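Beta-mannosidase (Trichoderma harzianum, PDB 4CVU) hydrolyses beta-mannosidic bonds as a family 2 glycoside hydrolase, probably removing terminal beta-D-mannose from the non-reducing ends of its substrates. Local coordinates at residues C121-G126 and L143-S148; A116-C121 and W135-S140; Q36-T41 and L152-G157; S95-H100 and G215-L220. All blocks are in the same frame, centred on the assembly; numbering follows the deposited sequence. Where two conformers were deposited one is given.

Overall arrangement
All four contacts lie in the galactose-binding-like beta-sandwich near the N-terminus, far from the centre of the chain. Contacts 2 and 3 are buried and apolar. Contact 2 packs the six-stranded sheet against the four-stranded one, whereas contact 3 runs within the six-stranded sheet, and the two are joined because strands 116-120 and 152-156 are neighbours in it. Contacts 1 and 4 are partly buried, nearer the surface: the first ties a hairpin turn to the chain after helix 140-145 with a disulfide, the second grips a loop with a glutamine amide. Lys99 links them by hydrogen-bonding Leu143 O. Contacts 1 to 3 also meet an attached glycan, largely through polar groups on the outer side.

Contact 1 of 4, residues C121-G126 and L143-S148; sequences CDHIVG and LASCKS. With MAN (alpha-D-mannopyranose), chain C; MAN (alpha-D-mannopyranose), chain B.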
# COMPACT_ATOMS: atom_id res chain seq x y z
N CYS A 121 37.28 -16.09 16.46
CA CYS A 121 37.84 -15.70 17.76
C CYS A 121 38.69 -14.44 17.61
O CYS A 121 39.85 -14.40 18.02
CB CYS A 121 38.67 -16.85 18.35
SG CYS A 121 39.00 -16.60 20.12
N ASP A 122 38.14 -13.42 16.96
CA ASP A 122 38.77 -12.10 16.86
C ASP A 122 40.01 -11.98 15.93
O ASP A 122 40.64 -10.95 15.86
CB ASP A 122 39.10 -11.61 18.26
CG ASP A 122 38.53 -10.26 18.56
OD1 ASP A 122 38.35 -9.46 17.63
OD2 ASP A 122 38.26 -10.00 19.74
N HIS A 123 40.31 -13.04 15.19
CA HIS A 123 41.39 -13.05 14.24
C HIS A 123 40.88 -12.95 12.81
O HIS A 123 40.08 -13.75 12.43
CB HIS A 123 42.14 -14.36 14.39
CG HIS A 123 42.82 -14.50 15.71
ND1 HIS A 123 43.89 -15.34 15.91
CD2 HIS A 123 42.62 -13.88 16.89
CE1 HIS A 123 44.30 -15.25 17.15
NE2 HIS A 123 43.55 -14.37 17.77
N ILE A 124 41.40 -12.02 12.02
CA ILE A 124 41.04 -11.97 10.63
C ILE A 124 41.65 -13.18 9.97
O ILE A 124 42.85 -13.32 9.89
CB ILE A 124 41.53 -10.71 9.93
CG1 ILE A 124 40.79 -9.51 10.50
CG2 ILE A 124 41.26 -10.80 8.44
CD1 ILE A 124 41.44 -8.20 10.21
N VAL A 125 40.79 -14.06 9.47
CA VAL A 125 41.25 -15.28 8.82
C VAL A 125 41.05 -15.24 7.29
O VAL A 125 41.58 -16.09 6.57
CB VAL A 125 40.56 -16.50 9.45
CG1 VAL A 125 40.92 -17.77 8.71
CG2 VAL A 125 40.95 -16.65 10.90
N GLY A 126 40.29 -14.26 6.79
CA GLY A 126 40.07 -14.14 5.35
C GLY A 126 39.37 -12.88 4.91
O GLY A 126 38.63 -12.28 5.68
N LEU A 143 41.26 -21.15 16.72
CA LEU A 143 40.55 -21.97 17.70
C LEU A 143 41.44 -22.32 18.89
O LEU A 143 41.00 -22.25 20.03
CB LEU A 143 40.01 -23.24 17.03
CG LEU A 143 39.32 -24.30 17.89
CD1 LEU A 143 38.16 -23.71 18.66
CD2 LEU A 143 38.84 -25.47 17.04
N ALA A 144 42.69 -22.69 18.62
CA ALA A 144 43.62 -23.10 19.68
C ALA A 144 43.93 -21.96 20.64
O ALA A 144 43.96 -22.17 21.83
CB ALA A 144 44.91 -23.63 19.08
N SER A 145 44.14 -20.75 20.12
CA SER A 145 44.36 -19.56 20.95
C SER A 145 43.10 -19.09 21.71
O SER A 145 43.19 -18.27 22.63
CB SER A 145 44.87 -18.40 20.09
OG SER A 145 43.82 -17.83 19.30
N CYS A 146 41.93 -19.59 21.31
CA CYS A 146 40.67 -19.06 21.84
C CYS A 146 40.44 -19.47 23.27
O CYS A 146 40.37 -20.66 23.58
CB CYS A 146 39.46 -19.48 20.99
SG CYS A 146 38.14 -18.23 21.03
N LYS A 147 40.30 -18.47 24.13
CA LYS A 147 40.16 -18.67 25.57
C LYS A 147 38.74 -19.12 25.98
O LYS A 147 38.53 -19.60 27.09
CB LYS A 147 40.57 -17.38 26.29
CG LYS A 147 42.02 -16.98 26.01
CD LYS A 147 42.50 -15.78 26.83
N SER A 148 37.77 -18.96 25.07
CA SER A 148 36.42 -19.53 25.22
C SER A 148 35.86 -19.95 23.84
O SER A 148 36.58 -19.93 22.84
CB SER A 148 35.49 -18.53 25.92
OG SER A 148 35.74 -17.20 25.50
C1 MAN C . 46.79 -10.45 11.21
C2 MAN C . 46.48 -11.46 12.31
C3 MAN C . 45.00 -11.41 12.68
C4 MAN C . 44.60 -9.97 13.02
C5 MAN C . 44.91 -9.07 11.81
C6 MAN C . 44.55 -7.61 12.06
O2 MAN C . 47.29 -11.21 13.45
O3 MAN C . 44.72 -12.28 13.76
O4 MAN C . 43.23 -9.91 13.37
O5 MAN C . 46.29 -9.15 11.47
O6 MAN C . 44.90 -6.84 10.92
C1 MAN B . 45.45 -9.63 8.19
C2 MAN B . 46.67 -10.25 8.88
C3 MAN B . 47.34 -11.24 7.94
C4 MAN B . 46.30 -12.28 7.52
C5 MAN B . 45.07 -11.59 6.91
C6 MAN B . 44.00 -12.60 6.52
O2 MAN B . 46.22 -10.97 10.01
O3 MAN B . 48.41 -11.88 8.58
O4 MAN B . 46.84 -13.13 6.55
O5 MAN B . 44.54 -10.65 7.80
O6 MAN B . 43.02 -11.87 5.82
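Cys121 and Cys146 both swing SG roughly anti to their backbone nitrogens, chi1 being -164° and -150° respectively, and the sulfurs join at 2.1 Å from Cys121 SG to Cys146 SG. With chi3 at 87° the disulfide is close to the perpendicular twist that such a bond prefers. Cys121 and Asp122 have positive phi angles and form the tight turn from strand 116-120 into strand 123-126, so the cross-link fastens the tip of a hairpin to the chain just beyond helix 140-145. Beside it, His123 brings CE1 to 3.4 Å from Ser145 OG. This is a touch without a hydrogen bond; the hydroxyl bonds instead to Ala142 O. Nearer the backbone, His123 CB lies 3.4 Å from O3 of the chain C mannose. Next along the strand, Ile124 N donates an almost straight hydrogen bond of 3.1 Å to O4 of that mannose, while Ile124 CG2 rests 3.3 Å from O6 of the chain B mannose. The edge strand thus offers its glycan one N-H donor, with the isoleucine side chain packed beside the sugars. A covalent bond carries most of this small interface, and its oxidised cysteines are consistent with a secreted glycoprotein.

Contact 2 of 4, residues A116-C121 and W135-S140; sequences ATVKFC and WFYDVS. With NAG (2-acetamido-2-deoxy-beta-D-glucopyranose), chain D; NAG (2-acetamido-2-deoxy-beta-D-glucopyranose), chain E.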
# COMPACT_ATOMS: atom_id res chain seq x y z
N ALA A 116 34.11 -8.91 2.11
CA ALA A 116 33.87 -9.26 3.51
C ALA A 116 35.20 -9.41 4.27
O ALA A 116 36.27 -9.59 3.70
CB ALA A 116 33.06 -10.53 3.60
N THR A 117 35.11 -9.31 5.58
CA THR A 117 36.25 -9.56 6.45
C THR A 117 35.79 -10.64 7.43
O THR A 117 34.91 -10.39 8.24
CB THR A 117 36.69 -8.28 7.18
OG1 THR A 117 37.05 -7.28 6.21
CG2 THR A 117 37.88 -8.53 8.11
N VAL A 118 36.35 -11.83 7.31
CA VAL A 118 35.95 -12.95 8.15
C VAL A 118 36.87 -13.01 9.38
O VAL A 118 38.10 -12.96 9.23
CB VAL A 118 36.04 -14.28 7.37
CG1 VAL A 118 35.52 -15.44 8.22
CG2 VAL A 118 35.27 -14.20 6.06
N LYS A 119 36.27 -13.12 10.56
CA LYS A 119 36.99 -13.23 11.82
C LYS A 119 36.52 -14.42 12.63
O LYS A 119 35.33 -14.69 12.73
CB LYS A 119 36.83 -11.99 12.69
CG LYS A 119 37.60 -10.78 12.23
CD LYS A 119 37.60 -9.71 13.31
CE LYS A 119 37.94 -8.35 12.73
NZ LYS A 119 38.44 -7.39 13.76
N PHE A 120 37.48 -15.12 13.23
CA PHE A 120 37.18 -16.28 14.05
C PHE A 120 38.00 -16.14 15.34
O PHE A 120 39.24 -16.05 15.32
CB PHE A 120 37.52 -17.58 13.30
CG PHE A 120 36.96 -18.82 13.94
CD1 PHE A 120 35.64 -19.17 13.77
CD2 PHE A 120 37.76 -19.63 14.73
CE1 PHE A 120 35.12 -20.31 14.35
CE2 PHE A 120 37.24 -20.77 15.32
CZ PHE A 120 35.93 -21.12 15.13
N CYS A 121 37.28 -16.09 16.46
CA CYS A 121 37.84 -15.70 17.76
C CYS A 121 38.69 -14.44 17.61
O CYS A 121 39.85 -14.40 18.02
CB CYS A 121 38.67 -16.85 18.35
SG CYS A 121 39.00 -16.60 20.12
N TRP A 135 34.58 -20.17 -0.69
CA TRP A 135 35.76 -19.80 0.08
C TRP A 135 35.92 -20.77 1.24
O TRP A 135 34.93 -21.18 1.84
CB TRP A 135 35.64 -18.36 0.60
CG TRP A 135 35.49 -17.29 -0.47
CD1 TRP A 135 34.33 -16.65 -0.85
CD2 TRP A 135 36.53 -16.72 -1.29
NE1 TRP A 135 34.59 -15.74 -1.84
CE2 TRP A 135 35.92 -15.76 -2.13
CE3 TRP A 135 37.91 -16.91 -1.38
CZ2 TRP A 135 36.65 -15.02 -3.06
CZ3 TRP A 135 38.62 -16.16 -2.30
CH2 TRP A 135 38.00 -15.23 -3.12
N PHE A 136 37.17 -21.12 1.55
CA PHE A 136 37.47 -21.97 2.71
C PHE A 136 38.75 -21.51 3.43
O PHE A 136 39.73 -21.14 2.80
CB PHE A 136 37.59 -23.42 2.30
CG PHE A 136 38.40 -23.63 1.06
CD1 PHE A 136 37.81 -23.54 -0.18
CD2 PHE A 136 39.75 -23.89 1.13
CE1 PHE A 136 38.54 -23.73 -1.33
CE2 PHE A 136 40.49 -24.07 -0.01
CZ PHE A 136 39.87 -23.98 -1.25
N TYR A 137 38.71 -21.53 4.76
CA TYR A 137 39.75 -20.98 5.60
C TYR A 137 40.06 -21.92 6.74
O TYR A 137 39.16 -22.43 7.40
CB TYR A 137 39.33 -19.61 6.14
CG TYR A 137 38.95 -18.60 5.07
CD1 TYR A 137 39.93 -18.06 4.24
CD2 TYR A 137 37.62 -18.19 4.89
CE1 TYR A 137 39.61 -17.15 3.25
CE2 TYR A 137 37.30 -17.27 3.91
CZ TYR A 137 38.29 -16.76 3.08
OH TYR A 137 37.99 -15.85 2.10
N ASP A 138 41.35 -22.17 6.97
CA ASP A 138 41.80 -23.03 8.06
C ASP A 138 41.87 -22.19 9.34
O ASP A 138 42.73 -21.32 9.45
CB ASP A 138 43.16 -23.64 7.72
CG ASP A 138 43.56 -24.77 8.67
OD1 ASP A 138 43.14 -24.78 9.86
OD2 ASP A 138 44.32 -25.67 8.21
N VAL A 139 40.98 -22.45 10.29
CA VAL A 139 40.94 -21.69 11.55
C VAL A 139 41.48 -22.47 12.76
O VAL A 139 41.21 -22.11 13.91
CB VAL A 139 39.51 -21.15 11.89
CG1 VAL A 139 39.03 -20.21 10.80
CG2 VAL A 139 38.52 -22.29 12.10
N SER A 140 42.27 -23.51 12.49
CA SER A 140 42.75 -24.37 13.57
C SER A 140 43.49 -23.59 14.65
O SER A 140 43.25 -23.82 15.85
CB SER A 140 43.66 -25.47 13.00
OG SER A 140 42.88 -26.41 12.28
C1 NAG D . 33.66 -2.54 5.83
C2 NAG D . 34.76 -2.33 6.91
C3 NAG D . 36.14 -2.40 6.28
C4 NAG D . 36.31 -3.64 5.40
C5 NAG D . 35.10 -3.83 4.44
C6 NAG D . 35.16 -5.17 3.68
C7 NAG D . 34.07 -0.97 8.80
C8 NAG D . 33.93 0.38 9.43
N2 NAG D . 34.60 -1.04 7.58
O3 NAG D . 37.10 -2.41 7.33
O4 NAG D . 37.50 -3.47 4.64
O5 NAG D . 33.88 -3.76 5.15
O6 NAG D . 34.90 -6.28 4.53
O7 NAG D . 33.70 -1.95 9.40
C1 NAG E . 38.43 -4.55 4.87
C2 NAG E . 39.45 -4.63 3.73
C3 NAG E . 40.47 -5.75 3.97
C4 NAG E . 41.05 -5.68 5.37
C5 NAG E . 39.91 -5.58 6.40
C6 NAG E . 40.45 -5.47 7.82
C7 NAG E . 38.55 -4.03 1.50
C8 NAG E . 38.91 -2.61 1.66
N2 NAG E . 38.79 -4.89 2.47
O3 NAG E . 41.48 -5.71 2.98
O4 NAG E . 41.80 -6.86 5.57
O5 NAG E . 39.13 -4.44 6.12
O6 NAG E . 41.09 -4.22 7.87
O7 NAG E . 37.97 -4.40 0.46
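Phe120 and Val139 make the close-packed end of this contact, where the two sheets of the sandwich come together. Val139 CG2 sits over one face of the phenyl ring, 4.0 Å from the Phe120 ring centroid and 19° off the normal, a CH-pi contact displaced toward the rim. The branch point follows it in, with Val139 CB 3.7 Å from Phe120 CD2. Phe120 reaches across because CG stands anti to the backbone N (chi1 -167°), and the two side chains cross at about a right angle. Branched valine suits the place: CG2 takes the ring while CG1 packs against the Phe120 CB.

Toward the other end the sheets draw apart. Val118 CG2 touches Tyr137 CE2 at 4.3 Å, an oblique meeting, and Tyr137 is also covered by Val125 and Pro128.

Polar groups keep to the outer sides. Thr117 points away from Tyr137 and gives its hydroxyl to the glycan, OG1 donating to O6 of the chain D N-acetylglucosamine at 2.9 Å. At the far end the exposed Asp138 forms an Asx turn: its OD1 accepts from Ser140 N at 3.0 Å, met almost head-on, and from Ser140 OG at 2.9 Å, on the syn lone pair. This two-donor grip probably helps to fix the start of helix 140-145, which follows Val139.

No hydrogen bond crosses between the segments, so cohesion here rests on shape and burial of apolar surface, with polar chemistry confined to the margins.

Contact 3 of 4, residues Q36-T41 and L152-G157; sequences QKWTVT and LSINFG. With NAG (2-acetamido-2-deoxy-beta-D-glucopyranose), chain D.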
# COMPACT_ATOMS: atom_id res chain seq x y z
N GLN A 36 23.33 -22.11 13.66
CA GLN A 36 23.95 -21.23 14.63
C GLN A 36 23.10 -19.98 14.77
O GLN A 36 22.21 -19.73 13.96
CB GLN A 36 25.36 -20.86 14.20
CG GLN A 36 26.33 -22.04 14.21
CD GLN A 36 26.45 -22.69 15.58
OE1 GLN A 36 26.60 -22.01 16.59
NE2 GLN A 36 26.39 -24.02 15.61
N LYS A 37 23.38 -19.19 15.78
CA LYS A 37 22.55 -18.05 16.11
C LYS A 37 23.24 -16.74 15.70
O LYS A 37 24.35 -16.44 16.17
CB LYS A 37 22.21 -18.13 17.61
CG LYS A 37 21.70 -16.84 18.24
CD LYS A 37 20.20 -16.69 18.26
CE LYS A 37 19.79 -15.45 19.06
NZ LYS A 37 19.98 -15.63 20.54
N TRP A 38 22.59 -15.97 14.82
CA TRP A 38 23.19 -14.77 14.21
C TRP A 38 22.53 -13.44 14.63
O TRP A 38 21.30 -13.33 14.74
CB TRP A 38 23.14 -14.90 12.67
CG TRP A 38 24.01 -16.00 12.18
CD1 TRP A 38 23.64 -17.28 11.91
CD2 TRP A 38 25.41 -15.93 11.93
NE1 TRP A 38 24.71 -18.00 11.51
CE2 TRP A 38 25.83 -17.21 11.54
CE3 TRP A 38 26.37 -14.91 12.01
CZ2 TRP A 38 27.16 -17.51 11.20
CZ3 TRP A 38 27.69 -15.20 11.69
CH2 TRP A 38 28.07 -16.50 11.28
N THR A 39 23.36 -12.42 14.79
CA THR A 39 22.93 -11.05 15.00
C THR A 39 23.54 -10.16 13.93
O THR A 39 24.70 -10.33 13.55
CB THR A 39 23.35 -10.53 16.39
OG1 THR A 39 22.77 -11.36 17.39
CG2 THR A 39 22.86 -9.11 16.63
N VAL A 40 22.76 -9.22 13.43
CA VAL A 40 23.23 -8.30 12.39
C VAL A 40 23.31 -6.89 12.94
O VAL A 40 22.33 -6.40 13.50
CB VAL A 40 22.31 -8.30 11.17
CG1 VAL A 40 22.71 -7.22 10.17
CG2 VAL A 40 22.34 -9.69 10.52
N THR A 41 24.46 -6.24 12.74
CA THR A 41 24.68 -4.87 13.21
C THR A 41 25.16 -4.01 12.05
O THR A 41 25.85 -4.49 11.17
CB THR A 41 25.75 -4.78 14.31
OG1 THR A 41 26.91 -5.51 13.92
CG2 THR A 41 25.22 -5.34 15.65
N LEU A 152 32.26 -16.35 15.35
CA LEU A 152 32.49 -16.09 13.94
C LEU A 152 31.76 -14.82 13.55
O LEU A 152 30.56 -14.70 13.81
CB LEU A 152 31.95 -17.25 13.10
CG LEU A 152 31.98 -17.09 11.58
CD1 LEU A 152 33.37 -16.81 11.05
CD2 LEU A 152 31.43 -18.38 10.98
N SER A 153 32.48 -13.87 12.97
CA SER A 153 31.87 -12.66 12.48
C SER A 153 32.32 -12.40 11.06
O SER A 153 33.46 -12.71 10.70
CB SER A 153 32.19 -11.46 13.37
OG SER A 153 33.48 -10.96 13.12
N ILE A 154 31.40 -11.83 10.27
CA ILE A 154 31.64 -11.53 8.87
C ILE A 154 31.20 -10.10 8.58
O ILE A 154 30.00 -9.78 8.49
CB ILE A 154 30.89 -12.52 7.94
CG1 ILE A 154 31.01 -13.95 8.46
CG2 ILE A 154 31.43 -12.42 6.53
CD1 ILE A 154 30.17 -14.94 7.70
N ASN A 155 32.17 -9.22 8.45
CA ASN A 155 31.90 -7.80 8.25
C ASN A 155 31.84 -7.50 6.76
O ASN A 155 32.86 -7.53 6.11
CB ASN A 155 32.97 -6.97 8.97
CG ASN A 155 32.74 -5.48 8.86
OD1 ASN A 155 31.82 -5.02 8.21
ND2 ASN A 155 33.60 -4.70 9.51
N PHE A 156 30.63 -7.25 6.24
CA PHE A 156 30.39 -7.01 4.81
C PHE A 156 30.49 -5.53 4.45
O PHE A 156 29.85 -4.69 5.09
CB PHE A 156 29.02 -7.55 4.38
CG PHE A 156 28.87 -9.04 4.45
CD1 PHE A 156 29.23 -9.85 3.38
CD2 PHE A 156 28.36 -9.65 5.59
CE1 PHE A 156 29.10 -11.23 3.45
CE2 PHE A 156 28.23 -11.02 5.66
CZ PHE A 156 28.59 -11.82 4.60
N GLY A 157 31.29 -5.20 3.43
CA GLY A 157 31.47 -3.81 3.02
C GLY A 157 30.29 -3.19 2.32
O GLY A 157 29.38 -3.88 1.85
C1 NAG D . 33.66 -2.54 5.83
C2 NAG D . 34.76 -2.33 6.91
C3 NAG D . 36.14 -2.40 6.28
C4 NAG D . 36.31 -3.64 5.40
C5 NAG D . 35.10 -3.83 4.44
C6 NAG D . 35.16 -5.17 3.68
C7 NAG D . 34.07 -0.97 8.80
C8 NAG D . 33.93 0.38 9.43
N2 NAG D . 34.60 -1.04 7.58
O3 NAG D . 37.10 -2.41 7.33
O4 NAG D . 37.50 -3.47 4.64
O5 NAG D . 33.88 -3.76 5.15
O6 NAG D . 34.90 -6.28 4.53
O7 NAG D . 33.70 -1.95 9.40
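Trp38 spans a whole strand: its indole passes beneath strand 87-91 to meet Leu152 and Ile154, which belong to the next strand but one in the same six-stranded sheet. The long, flat indole suits the span: the Trp38 and Ser153 CA atoms are 9.1 Å apart. With CG anti to the carbonyl carbon (chi1 -66°), the six-membered ring is carried toward Leu152. There Trp38 CZ3 comes to 3.6 Å from Leu152 O, and Trp38 CH2 lies 3.9 Å from Leu152 CD2; Ile154 CD1 touches CH2 more loosely at 4.4 Å. The buried NE1 is satisfied by Leu33 O, and Phe53 meets the indole ring.

Farther along strand 152-156 the chemistry turns polar. Asn155 ND2 donates to O7 of the chain D N-acetylglucosamine at 2.8 Å, while OD1 accepts from Asn86, and the sugar O6 donates to Asn155 O at 2.9 Å. Replacing Asn155 with an alanine is likely to leave the acetamido oxygen without this donor and Asn86 without its acceptor. Gly157, lacking a CB, lets the sugar O5 approach its CA to 3.2 Å. One strand therefore serves two environments, its leucine and isoleucine sealing an oily interior and its asparagine pinning the sugar outside.

Contact 4 of 4, residues S95-H100 and G215-L220; sequences SGLSKH and GRIVQL
The side-chain amide of Gln219 is the flat group of this contact: Leu97 covers one of its faces and Ser98 meets its polar edge. Leu97 CD2 stands 4.1 Å from Gln219 CD, almost straight above it, and Leu97 CB lies 3.7 Å from NE2. At the edge the amide grips the backbone of Ser98 twice. OE1 accepts from Ser98 N at 3.0 Å, using a lone pair in the carbonyl plane. NE2 donates to Ser98 O at 2.8 Å, a more bent bond, 136° at the hydrogen, with that oxygen 24° out of the amide plane. An extended chain beyond CG (chi2 -174°) gives glutamine the length for this, and the same NE2 also donates to Thr105 OG1. A leucine at Gln219 would probably leave Ser98 N, Ser98 O and Thr105 OG1 without these partners and set the loop free to shift.

Apolar contact adds to the grip, Leu97 CD2 resting 4.2 Å from Ile217 CG2. Ser98 OG in turn accepts from His100 N at 3.3 Å, an ST turn that bends the loop beyond the bonded residue.

The loop connects strand 87-91 of one sheet with strand 103-109 of the other. Strand 215-221 lies between strands 29-32 and 103-109, while Leu97 also packs on Pro150 and His31, and Lys99 reaches helix 140-145 through Leu143 O.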
# COMPACT_ATOMS: atom_id res chain seq x y z
N SER A 95 29.49 -23.66 20.08
CA SER A 95 29.79 -24.75 21.01
C SER A 95 30.03 -26.06 20.25
O SER A 95 29.75 -26.15 19.05
CB SER A 95 28.63 -24.92 21.95
OG SER A 95 27.52 -25.38 21.22
N GLY A 96 30.59 -27.05 20.95
CA GLY A 96 30.75 -28.40 20.40
C GLY A 96 31.91 -28.66 19.44
O GLY A 96 31.94 -29.70 18.80
N LEU A 97 32.86 -27.74 19.31
CA LEU A 97 34.04 -28.00 18.47
C LEU A 97 35.09 -28.70 19.35
O LEU A 97 35.26 -28.35 20.51
CB LEU A 97 34.61 -26.71 17.86
CG LEU A 97 33.67 -25.84 17.00
CD1 LEU A 97 34.27 -24.46 16.76
CD2 LEU A 97 33.37 -26.51 15.67
N SER A 98 35.77 -29.71 18.80
CA SER A 98 36.88 -30.34 19.49
C SER A 98 38.10 -29.43 19.49
O SER A 98 38.42 -28.82 18.46
CB SER A 98 37.27 -31.67 18.84
OG SER A 98 38.43 -32.22 19.48
N LYS A 99 38.79 -29.36 20.62
CA LYS A 99 40.02 -28.57 20.75
C LYS A 99 41.30 -29.41 20.68
O LYS A 99 42.39 -28.91 20.98
CB LYS A 99 39.99 -27.76 22.05
CG LYS A 99 38.84 -26.73 22.10
CD LYS A 99 39.24 -25.42 22.78
CE LYS A 99 40.15 -24.57 21.89
NZ LYS A 99 40.39 -23.20 22.44
N HIS A 100 41.18 -30.67 20.27
CA HIS A 100 42.36 -31.53 20.08
C HIS A 100 43.14 -31.05 18.85
O HIS A 100 42.56 -30.78 17.81
CB HIS A 100 41.95 -33.00 19.90
CG HIS A 100 41.19 -33.58 21.06
ND1 HIS A 100 40.23 -34.56 20.92
CD2 HIS A 100 41.24 -33.30 22.39
CE1 HIS A 100 39.73 -34.87 22.10
NE2 HIS A 100 40.33 -34.12 23.01
N GLY A 215 26.75 -22.35 4.20
CA GLY A 215 28.09 -22.41 4.74
C GLY A 215 28.14 -23.29 5.96
O GLY A 215 27.13 -23.57 6.57
N ARG A 216 29.33 -23.73 6.31
CA ARG A 216 29.47 -24.59 7.47
C ARG A 216 30.88 -24.65 8.00
O ARG A 216 31.80 -24.16 7.39
CB ARG A 216 28.89 -25.97 7.20
CG ARG A 216 29.77 -26.97 6.50
CD ARG A 216 29.98 -26.77 5.02
NE ARG A 216 28.77 -26.66 4.23
CZ ARG A 216 28.76 -26.21 2.99
NH1 ARG A 216 29.88 -25.85 2.41
NH2 ARG A 216 27.64 -26.04 2.34
N ILE A 217 31.02 -25.24 9.19
CA ILE A 217 32.33 -25.52 9.77
C ILE A 217 32.61 -27.00 9.68
O ILE A 217 31.75 -27.81 10.00
CB ILE A 217 32.43 -25.11 11.23
CG1 ILE A 217 32.04 -23.65 11.41
CG2 ILE A 217 33.86 -25.23 11.69
CD1 ILE A 217 31.87 -23.22 12.85
N VAL A 218 33.80 -27.35 9.19
CA VAL A 218 34.18 -28.75 9.02
C VAL A 218 35.39 -29.06 9.91
O VAL A 218 36.42 -28.41 9.77
CB VAL A 218 34.54 -29.07 7.57
CG1 VAL A 218 34.80 -30.56 7.38
CG2 VAL A 218 33.45 -28.61 6.62
N GLN A 219 35.23 -30.02 10.83
CA GLN A 219 36.33 -30.55 11.63
C GLN A 219 36.78 -31.94 11.15
O GLN A 219 36.01 -32.90 11.18
CB GLN A 219 36.01 -30.56 13.12
CG GLN A 219 36.53 -29.31 13.81
CD GLN A 219 36.38 -29.33 15.31
OE1 GLN A 219 35.53 -30.04 15.87
NE2 GLN A 219 37.21 -28.55 15.99
N LEU A 220 38.02 -31.99 10.68
CA LEU A 220 38.60 -33.21 10.08
C LEU A 220 39.68 -33.79 10.98
O LEU A 220 40.62 -33.09 11.35
CB LEU A 220 39.24 -32.89 8.73
CG LEU A 220 38.34 -32.21 7.71
CD1 LEU A 220 39.17 -31.90 6.48
CD2 LEU A 220 37.14 -33.08 7.37